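Local coordinates for protein carbohydrate binding module (PDB 2XFD) that binds glycans, seen here with cellobiose and probably also xylan, as a calcium-dependent carbohydrate-binding module, at residues A[3-14]-A[32-43]; A[69-79]-A[103-111]. One frame throughout, in Å; residues are numbered along the deposited sequence.

Interaction 1: A[3-14]-A[32-43]; sequences NSITVRARGVNG and LTTAMQDYTAST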
# COMPACT_ATOMS: atom_id res chain seq x y z
N ASN A 3 0.30 -11.26 14.50
CA ASN A 3 -0.47 -11.11 13.26
C ASN A 3 0.38 -11.31 12.07
O ASN A 3 1.61 -11.07 12.13
CB ASN A 3 -1.05 -9.70 13.29
CG ASN A 3 -1.92 -9.55 14.53
OD1 ASN A 3 -2.90 -10.24 14.67
ND2 ASN A 3 -1.55 -8.61 15.43
N SER A 4 -0.19 -11.80 11.01
CA SER A 4 0.47 -11.98 9.72
C SER A 4 -0.21 -11.12 8.68
O SER A 4 -1.44 -11.15 8.56
CB SER A 4 0.42 -13.47 9.32
OG SER A 4 1.18 -13.66 8.14
N ILE A 5 0.58 -10.37 7.94
CA ILE A 5 0.07 -9.51 6.89
C ILE A 5 0.83 -9.75 5.62
O ILE A 5 2.08 -9.70 5.59
CB ILE A 5 0.16 -7.99 7.28
CG1 ILE A 5 -0.60 -7.76 8.55
CG2 ILE A 5 -0.36 -7.16 6.12
CD1 ILE A 5 -0.38 -6.35 9.16
N THR A 6 0.13 -10.03 4.54
CA THR A 6 0.70 -10.17 3.20
C THR A 6 0.22 -9.01 2.32
O THR A 6 -0.98 -8.74 2.31
CB THR A 6 0.36 -11.48 2.55
OG1 THR A 6 0.89 -12.54 3.32
CG2 THR A 6 0.82 -11.62 1.13
N VAL A 7 1.13 -8.31 1.66
CA VAL A 7 0.84 -7.27 0.72
C VAL A 7 1.06 -7.83 -0.69
O VAL A 7 2.13 -8.34 -0.97
CB VAL A 7 1.71 -6.05 0.97
CG1 VAL A 7 1.44 -4.94 -0.05
CG2 VAL A 7 1.54 -5.56 2.38
N ARG A 8 0.07 -7.70 -1.58
CA ARG A 8 0.24 -8.06 -2.98
C ARG A 8 0.29 -6.75 -3.78
O ARG A 8 -0.68 -6.01 -3.82
CB ARG A 8 -0.91 -8.94 -3.46
CG ARG A 8 -0.67 -9.38 -4.90
CD ARG A 8 -1.17 -10.62 -5.29
NE ARG A 8 -0.76 -11.12 -6.56
CZ ARG A 8 0.19 -12.03 -6.85
NH1 ARG A 8 0.29 -12.43 -8.11
NH2 ARG A 8 1.05 -12.47 -5.96
N ALA A 9 1.44 -6.45 -4.40
CA ALA A 9 1.65 -5.17 -5.03
C ALA A 9 2.72 -5.26 -6.10
O ALA A 9 3.51 -6.22 -6.14
CB ALA A 9 2.02 -4.14 -4.01
N ARG A 10 2.77 -4.21 -6.91
CA ARG A 10 3.78 -4.02 -7.94
C ARG A 10 4.10 -2.56 -8.08
O ARG A 10 3.28 -1.70 -7.71
CB ARG A 10 3.33 -4.57 -9.31
CG ARG A 10 2.31 -3.72 -10.02
CD ARG A 10 1.91 -4.25 -11.36
NE ARG A 10 1.13 -3.31 -12.16
CZ ARG A 10 1.65 -2.50 -13.10
NH1 ARG A 10 0.83 -1.83 -13.87
NH2 ARG A 10 2.95 -2.37 -13.24
N GLY A 11 5.26 -2.31 -8.66
CA GLY A 11 5.58 -1.01 -9.20
C GLY A 11 5.41 -1.02 -10.72
O GLY A 11 5.17 -2.06 -11.33
N VAL A 12 5.54 0.17 -11.28
CA VAL A 12 5.54 0.31 -12.72
C VAL A 12 6.95 0.27 -13.33
O VAL A 12 7.11 -0.24 -14.42
CB VAL A 12 4.75 1.52 -13.16
CG1 VAL A 12 3.35 1.51 -12.71
CG2 VAL A 12 5.30 2.67 -12.92
N ASN A 13 7.96 0.75 -12.62
CA ASN A 13 9.31 0.65 -13.17
C ASN A 13 10.28 -0.20 -12.37
O ASN A 13 11.37 -0.45 -12.88
CB ASN A 13 9.92 2.03 -13.51
CG ASN A 13 10.51 2.75 -12.34
OD1 ASN A 13 10.45 2.33 -11.17
ND2 ASN A 13 11.10 3.88 -12.65
N GLY A 14 9.91 -0.70 -11.21
CA GLY A 14 10.75 -1.58 -10.45
C GLY A 14 11.70 -0.94 -9.46
O GLY A 14 12.53 -1.63 -8.87
N LEU A 32 9.64 -3.00 -4.84
CA LEU A 32 8.74 -3.75 -5.69
C LEU A 32 9.35 -4.09 -7.03
O LEU A 32 10.29 -3.43 -7.48
CB LEU A 32 7.44 -3.01 -5.86
CG LEU A 32 6.66 -2.69 -4.56
CD1 LEU A 32 5.41 -1.97 -4.86
CD2 LEU A 32 6.38 -3.92 -3.76
N THR A 33 8.80 -5.12 -7.66
CA THR A 33 9.11 -5.39 -9.05
C THR A 33 7.95 -4.89 -9.91
O THR A 33 6.94 -4.45 -9.39
CB THR A 33 9.31 -6.92 -9.22
OG1 THR A 33 8.01 -7.53 -9.03
CG2 THR A 33 10.37 -7.49 -8.33
N THR A 34 8.05 -5.13 -11.24
CA THR A 34 7.06 -4.68 -12.15
C THR A 34 5.87 -5.64 -12.32
O THR A 34 5.01 -5.40 -13.15
CB THR A 34 7.64 -4.35 -13.53
OG1 THR A 34 8.17 -5.59 -14.03
CG2 THR A 34 8.68 -3.31 -13.46
N ALA A 35 5.83 -6.73 -11.56
CA ALA A 35 4.74 -7.68 -11.56
C ALA A 35 4.24 -7.83 -10.14
O ALA A 35 4.96 -7.76 -9.18
CB ALA A 35 5.11 -9.03 -12.13
N MET A 36 2.94 -8.17 -10.03
CA MET A 36 2.37 -8.44 -8.71
C MET A 36 3.10 -9.54 -8.05
O MET A 36 3.31 -10.63 -8.63
CB MET A 36 0.88 -8.80 -8.82
CG MET A 36 -0.03 -7.65 -9.23
SD MET A 36 -0.09 -6.41 -7.95
CE MET A 36 -1.18 -5.26 -8.70
N GLN A 37 3.47 -9.35 -6.78
CA GLN A 37 4.12 -10.34 -5.96
C GLN A 37 3.63 -10.17 -4.53
O GLN A 37 3.12 -9.11 -4.17
CB GLN A 37 5.65 -10.31 -5.98
CG GLN A 37 6.26 -10.49 -7.37
CD GLN A 37 6.10 -11.81 -8.03
OE1 GLN A 37 6.48 -11.92 -9.23
NE2 GLN A 37 5.63 -12.78 -7.37
N ASP A 38 3.82 -11.20 -3.73
CA ASP A 38 3.47 -11.20 -2.33
C ASP A 38 4.62 -10.85 -1.44
O ASP A 38 5.75 -11.33 -1.67
CB ASP A 38 3.01 -12.58 -1.89
CG ASP A 38 1.73 -13.00 -2.45
OD1 ASP A 38 0.97 -12.24 -3.02
OD2 ASP A 38 1.42 -14.24 -2.24
N TYR A 39 4.39 -10.05 -0.44
CA TYR A 39 5.36 -9.60 0.53
C TYR A 39 4.74 -9.80 1.90
O TYR A 39 3.67 -9.25 2.17
CB TYR A 39 5.67 -8.10 0.31
CG TYR A 39 6.23 -7.80 -1.07
CD1 TYR A 39 7.57 -7.83 -1.30
CD2 TYR A 39 5.39 -7.60 -2.16
CE1 TYR A 39 8.10 -7.63 -2.58
CE2 TYR A 39 5.91 -7.41 -3.41
CZ TYR A 39 7.28 -7.41 -3.63
OH TYR A 39 7.82 -7.26 -4.87
N THR A 40 5.38 -10.55 2.78
CA THR A 40 4.75 -10.95 4.06
C THR A 40 5.57 -10.50 5.22
O THR A 40 6.80 -10.62 5.23
CB THR A 40 4.52 -12.47 4.09
OG1 THR A 40 3.61 -12.80 3.03
CG2 THR A 40 3.93 -12.94 5.37
N ALA A 41 4.90 -10.01 6.26
CA ALA A 41 5.53 -9.67 7.52
C ALA A 41 4.61 -10.03 8.66
O ALA A 41 3.43 -10.17 8.52
CB ALA A 41 5.90 -8.20 7.58
N SER A 42 5.23 -10.12 9.83
CA SER A 42 4.59 -10.41 11.10
C SER A 42 4.63 -9.18 11.97
O SER A 42 5.59 -8.41 11.91
CB SER A 42 5.39 -11.50 11.89
OG SER A 42 5.37 -12.77 11.24
N THR A 43 3.63 -9.01 12.82
CA THR A 43 3.66 -7.93 13.80
C THR A 43 2.72 -8.30 14.98
O THR A 43 1.64 -8.87 14.78
CB THR A 43 3.22 -6.58 13.20
OG1 THR A 43 3.35 -5.54 14.17
CG2 THR A 43 1.83 -6.58 12.64
O HOH W 1 3.84 -13.62 8.95
O HOH W 2 2.91 -13.81 -8.01
O HOH W 3 6.21 -6.58 -6.89
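Ala9 and Leu32 form the tight side of this contact. Ala9 CB lies 4.1 Å from Leu32 CD1. Leu32 CD1 also lies 3.5 Å from Arg10 C. Val7 and Ile5 continue this buried face, where Trp30 of strand 25-31 covers Val7 and Ala41. The Tyr39 ring turns its edge to the carbonyl oxygens of Val7 and Ala9. Strands 4-11 and 37-42 pair antiparallel at the edge of one sheet of a beta-sandwich, the fold usual for carbohydrate-binding modules. Ile5 and Ala41 make a hydrogen-bonded pair with nearly straight bonds, Ile5 N to Ala41 O being 2.9 Å. The other face is looser and polar. Thr6 OG1 meets Thr40 OG1 at 2.7 Å, and a water joins the hydroxyls of Ser4 and Ser42. Arg8 NH2 forms a salt bridge to Asp38 OD1 at 3.0 Å, reaching it from above the carboxylate plane. The two planes stand 74° apart. One guanidinium face lies over the Met36–Gln37 peptide. The Arg8 chain, bent at chi2 (149°), brings it there. A leucine at Arg8 would probably leave the Asp38 carboxylate without its charged mate and the Met36 peptide uncovered. Water 2 bridges Arg8 NH1 and Met36 O.

Interaction 2: A[69-79]-A[103-111]; sequences VNGQTRQAENQ and NGYISFGNV. With CA (calcium ion), chain D.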
# COMPACT_ATOMS: atom_id res chain seq x y z
N VAL A 69 -4.80 -10.13 5.95
CA VAL A 69 -4.56 -9.94 7.37
C VAL A 69 -5.06 -11.15 8.11
O VAL A 69 -6.28 -11.36 8.18
CB VAL A 69 -5.22 -8.65 7.89
CG1 VAL A 69 -4.86 -8.46 9.36
CG2 VAL A 69 -4.86 -7.45 7.06
N ASN A 70 -4.20 -12.00 8.65
CA ASN A 70 -4.61 -13.20 9.33
C ASN A 70 -5.63 -13.98 8.51
O ASN A 70 -6.63 -14.53 9.02
CB ASN A 70 -5.13 -12.88 10.74
CG ASN A 70 -4.08 -12.25 11.62
OD1 ASN A 70 -2.91 -12.66 11.54
ND2 ASN A 70 -4.48 -11.27 12.46
N GLY A 71 -5.38 -14.09 7.20
CA GLY A 71 -6.19 -14.84 6.31
C GLY A 71 -7.33 -14.13 5.64
O GLY A 71 -7.94 -14.71 4.74
N GLN A 72 -7.61 -12.88 6.03
CA GLN A 72 -8.69 -12.12 5.43
C GLN A 72 -8.15 -11.18 4.33
O GLN A 72 -7.35 -10.29 4.64
CB GLN A 72 -9.40 -11.29 6.49
CG GLN A 72 -10.64 -10.56 5.92
CD GLN A 72 -11.21 -9.60 6.90
OE1 GLN A 72 -10.53 -8.66 7.30
NE2 GLN A 72 -12.48 -9.81 7.30
N THR A 73 -8.57 -11.40 3.11
CA THR A 73 -8.21 -10.50 2.01
C THR A 73 -8.97 -9.20 2.14
O THR A 73 -10.21 -9.24 2.28
CB THR A 73 -8.44 -11.17 0.67
OG1 THR A 73 -7.58 -12.30 0.52
CG2 THR A 73 -8.21 -10.27 -0.50
N ARG A 74 -8.29 -8.08 2.04
CA ARG A 74 -8.86 -6.75 2.05
C ARG A 74 -8.40 -6.06 0.77
O ARG A 74 -7.21 -5.76 0.63
CB ARG A 74 -8.42 -6.00 3.32
CG ARG A 74 -8.74 -6.72 4.62
CD ARG A 74 -8.34 -5.88 5.77
NE ARG A 74 -8.50 -6.59 7.05
CZ ARG A 74 -8.16 -6.11 8.22
NH1 ARG A 74 -7.69 -4.90 8.36
NH2 ARG A 74 -8.25 -6.91 9.30
N GLN A 75 -9.29 -5.88 -0.17
CA GLN A 75 -8.94 -5.30 -1.47
C GLN A 75 -8.55 -3.84 -1.32
O GLN A 75 -9.26 -3.08 -0.65
CB GLN A 75 -10.08 -5.40 -2.41
CG GLN A 75 -10.48 -6.81 -2.83
CD GLN A 75 -9.45 -7.51 -3.67
OE1 GLN A 75 -8.60 -6.91 -4.29
NE2 GLN A 75 -9.51 -8.85 -3.68
N ALA A 76 -7.49 -3.39 -1.98
CA ALA A 76 -7.12 -1.97 -1.92
C ALA A 76 -8.23 -1.06 -2.40
O ALA A 76 -8.48 -0.00 -1.82
CB ALA A 76 -5.82 -1.77 -2.69
N GLU A 77 -8.90 -1.46 -3.49
CA GLU A 77 -9.96 -0.69 -4.10
C GLU A 77 -11.22 -0.62 -3.26
O GLU A 77 -12.10 0.18 -3.54
CB GLU A 77 -10.26 -1.20 -5.52
CG GLU A 77 -10.76 -2.66 -5.60
CD GLU A 77 -9.67 -3.69 -5.73
OE1 GLU A 77 -9.89 -4.70 -6.45
OE2 GLU A 77 -8.60 -3.57 -5.09
N ASN A 78 -11.31 -1.46 -2.21
CA ASN A 78 -12.43 -1.39 -1.26
C ASN A 78 -12.15 -0.47 -0.08
O ASN A 78 -13.01 -0.36 0.77
CB ASN A 78 -12.81 -2.81 -0.79
CG ASN A 78 -13.39 -3.66 -1.91
OD1 ASN A 78 -13.74 -3.15 -2.98
ND2 ASN A 78 -13.52 -4.94 -1.68
N GLN A 79 -11.02 0.19 -0.06
CA GLN A 79 -10.66 1.06 1.04
C GLN A 79 -10.99 2.50 0.71
O GLN A 79 -10.59 3.02 -0.34
CB GLN A 79 -9.18 0.91 1.41
CG GLN A 79 -8.70 -0.49 1.62
CD GLN A 79 -9.58 -1.32 2.54
OE1 GLN A 79 -9.96 -2.51 2.13
NE2 GLN A 79 -9.91 -0.88 3.62
N ASN A 103 3.42 9.98 -3.50
CA ASN A 103 3.68 9.53 -2.16
C ASN A 103 2.38 9.61 -1.32
O ASN A 103 1.67 10.60 -1.42
CB ASN A 103 4.79 10.31 -1.47
CG ASN A 103 6.16 10.03 -2.02
OD1 ASN A 103 6.44 8.92 -2.47
ND2 ASN A 103 6.99 11.05 -2.00
N GLY A 104 2.08 8.59 -0.54
CA GLY A 104 0.84 8.53 0.14
C GLY A 104 0.56 7.07 0.51
O GLY A 104 1.45 6.22 0.34
N TYR A 105 -0.62 6.80 1.02
CA TYR A 105 -0.92 5.48 1.54
C TYR A 105 -2.36 5.09 1.28
O TYR A 105 -3.22 5.92 1.10
CB TYR A 105 -0.60 5.38 3.05
CG TYR A 105 -1.44 6.29 3.92
CD1 TYR A 105 -0.99 7.52 4.35
CD2 TYR A 105 -2.71 5.97 4.28
CE1 TYR A 105 -1.80 8.36 5.17
CE2 TYR A 105 -3.48 6.79 5.06
CZ TYR A 105 -3.04 7.94 5.49
OH TYR A 105 -3.81 8.73 6.31
N ILE A 106 -2.59 3.80 1.35
CA ILE A 106 -3.92 3.19 1.43
C ILE A 106 -4.10 2.69 2.83
O ILE A 106 -3.22 1.97 3.35
CB ILE A 106 -4.12 2.06 0.41
CG1 ILE A 106 -3.79 2.54 -0.99
CG2 ILE A 106 -5.53 1.54 0.52
CD1 ILE A 106 -3.71 1.49 -2.04
N SER A 107 -5.20 3.04 3.48
CA SER A 107 -5.52 2.54 4.81
C SER A 107 -6.45 1.37 4.72
O SER A 107 -7.45 1.39 4.04
CB SER A 107 -6.23 3.60 5.63
OG SER A 107 -6.65 3.10 6.87
N PHE A 108 -6.10 0.28 5.44
CA PHE A 108 -6.85 -0.97 5.42
C PHE A 108 -7.56 -1.25 6.75
O PHE A 108 -8.05 -2.33 6.99
CB PHE A 108 -5.95 -2.16 5.06
CG PHE A 108 -5.44 -2.09 3.64
CD1 PHE A 108 -4.32 -1.38 3.31
CD2 PHE A 108 -6.08 -2.77 2.64
CE1 PHE A 108 -3.88 -1.33 2.02
CE2 PHE A 108 -5.64 -2.76 1.36
CZ PHE A 108 -4.53 -2.03 1.01
N GLY A 109 -7.68 -0.24 7.58
CA GLY A 109 -8.35 -0.42 8.88
C GLY A 109 -7.42 -1.10 9.87
O GLY A 109 -6.27 -1.39 9.61
N ASN A 110 -7.94 -1.33 11.07
CA ASN A 110 -7.15 -1.94 12.12
C ASN A 110 -6.86 -3.43 11.87
O ASN A 110 -7.57 -4.10 11.13
CB ASN A 110 -7.90 -1.85 13.47
CG ASN A 110 -8.02 -0.41 13.96
OD1 ASN A 110 -8.93 -0.17 14.80
ND2 ASN A 110 -7.21 0.48 13.56
N VAL A 111 -5.77 -3.86 12.45
CA VAL A 111 -5.43 -5.27 12.32
C VAL A 111 -6.54 -6.15 12.73
O VAL A 111 -6.99 -7.08 12.09
CB VAL A 111 -4.09 -5.64 13.08
CG1 VAL A 111 -3.80 -7.14 13.08
CG2 VAL A 111 -2.94 -4.85 12.59
CA CA D . -7.63 -5.65 -5.97
O HOH W 4 -7.05 -9.88 12.18
O HOH W 5 -8.50 -7.18 -7.56
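The edge of the Arg74 guanidinium meets the carbonyl oxygens of Phe108, Asn110 and Val111 at the end of strand 104-110. Val69 CG2 lies over the centre of one face, 3.7 Å above the plane. Arg74 NH1 donates to Phe108 O and to Asn110 O, each at 2.9 Å. The bond to Asn110 O is the straighter, 160° at the hydrogen. Arg74 NH2 donates to Val111 O at 3.1 Å and weakly to Asn110 O. All three nitrogens are used: Arg74 NE donates to Gln72 OE1 at 2.9 Å. Together these bonds hold the plane in place. The Arg74 chain, extended from CG to NE, carries the charge to the last modelled residues. The positive group probably offsets the negative ends of these carbonyls. The Phe108 ring receives Arg74 O and the Gln75 carbonyl carbon at its edge. Gln79 CG and Ala76 CA approach the same ring obliquely. Gln79 CG is 3.6 Å from Phe108 CD2, and the Gln79 amide lies 30° from the ring plane. Gln79 NE2 makes a weak bond to Ser107 O. Ala76 CB touches both Phe108 CZ and Ile106 CD1. Ile67 and Val51 also touch Phe108, from the two sheets. At the chain end Val69 CG1 packs on Val111 CG1, and a water links Asn70 ND2 to Val111 O. Asn70 OD1 accepts from Ser4 N, and Asn70 ND2 also bonds Asn3 OD1. Away from this core, Gln75 OE1 binds calcium at 2.3 Å and Glu77 holds it with both carboxylate oxygens. Asp65 and Glu98 complete the protein ligands. Val69 to Gln72 form a type I' turn between strands 62-69 and 72-75. The whole is a beta-hairpin and 3-10 turn packed across a beta-sandwich onto the other sheet's last strand, with a calcium site on its outer side.

Interaction 1 and interaction 2 have centres about 13 Å apart and reach the same sheet. Strand 62-69 lies between them, pairing with 4-11 on one side and 72-75 on the other. They meet near the chain ends. Ser4 O and Asn70 N are 2.9 Å apart, a probable hydrogen bond, as is Asn3 OD1 to Asn70 ND2 at 2.9 Å. Asn3 CG also packs on Val111 CG1 at 3.4 Å. The sugar site, with Asp56, Asp61, Trp86 and His101, lies toward the other end. The Val12 side chain is about 7 Å from its calcium and about 8 Å from the bound glucose; that of Ile106 is about 13 Å and 14 Å away. The Gln75 and Glu77 calcium is a separate site.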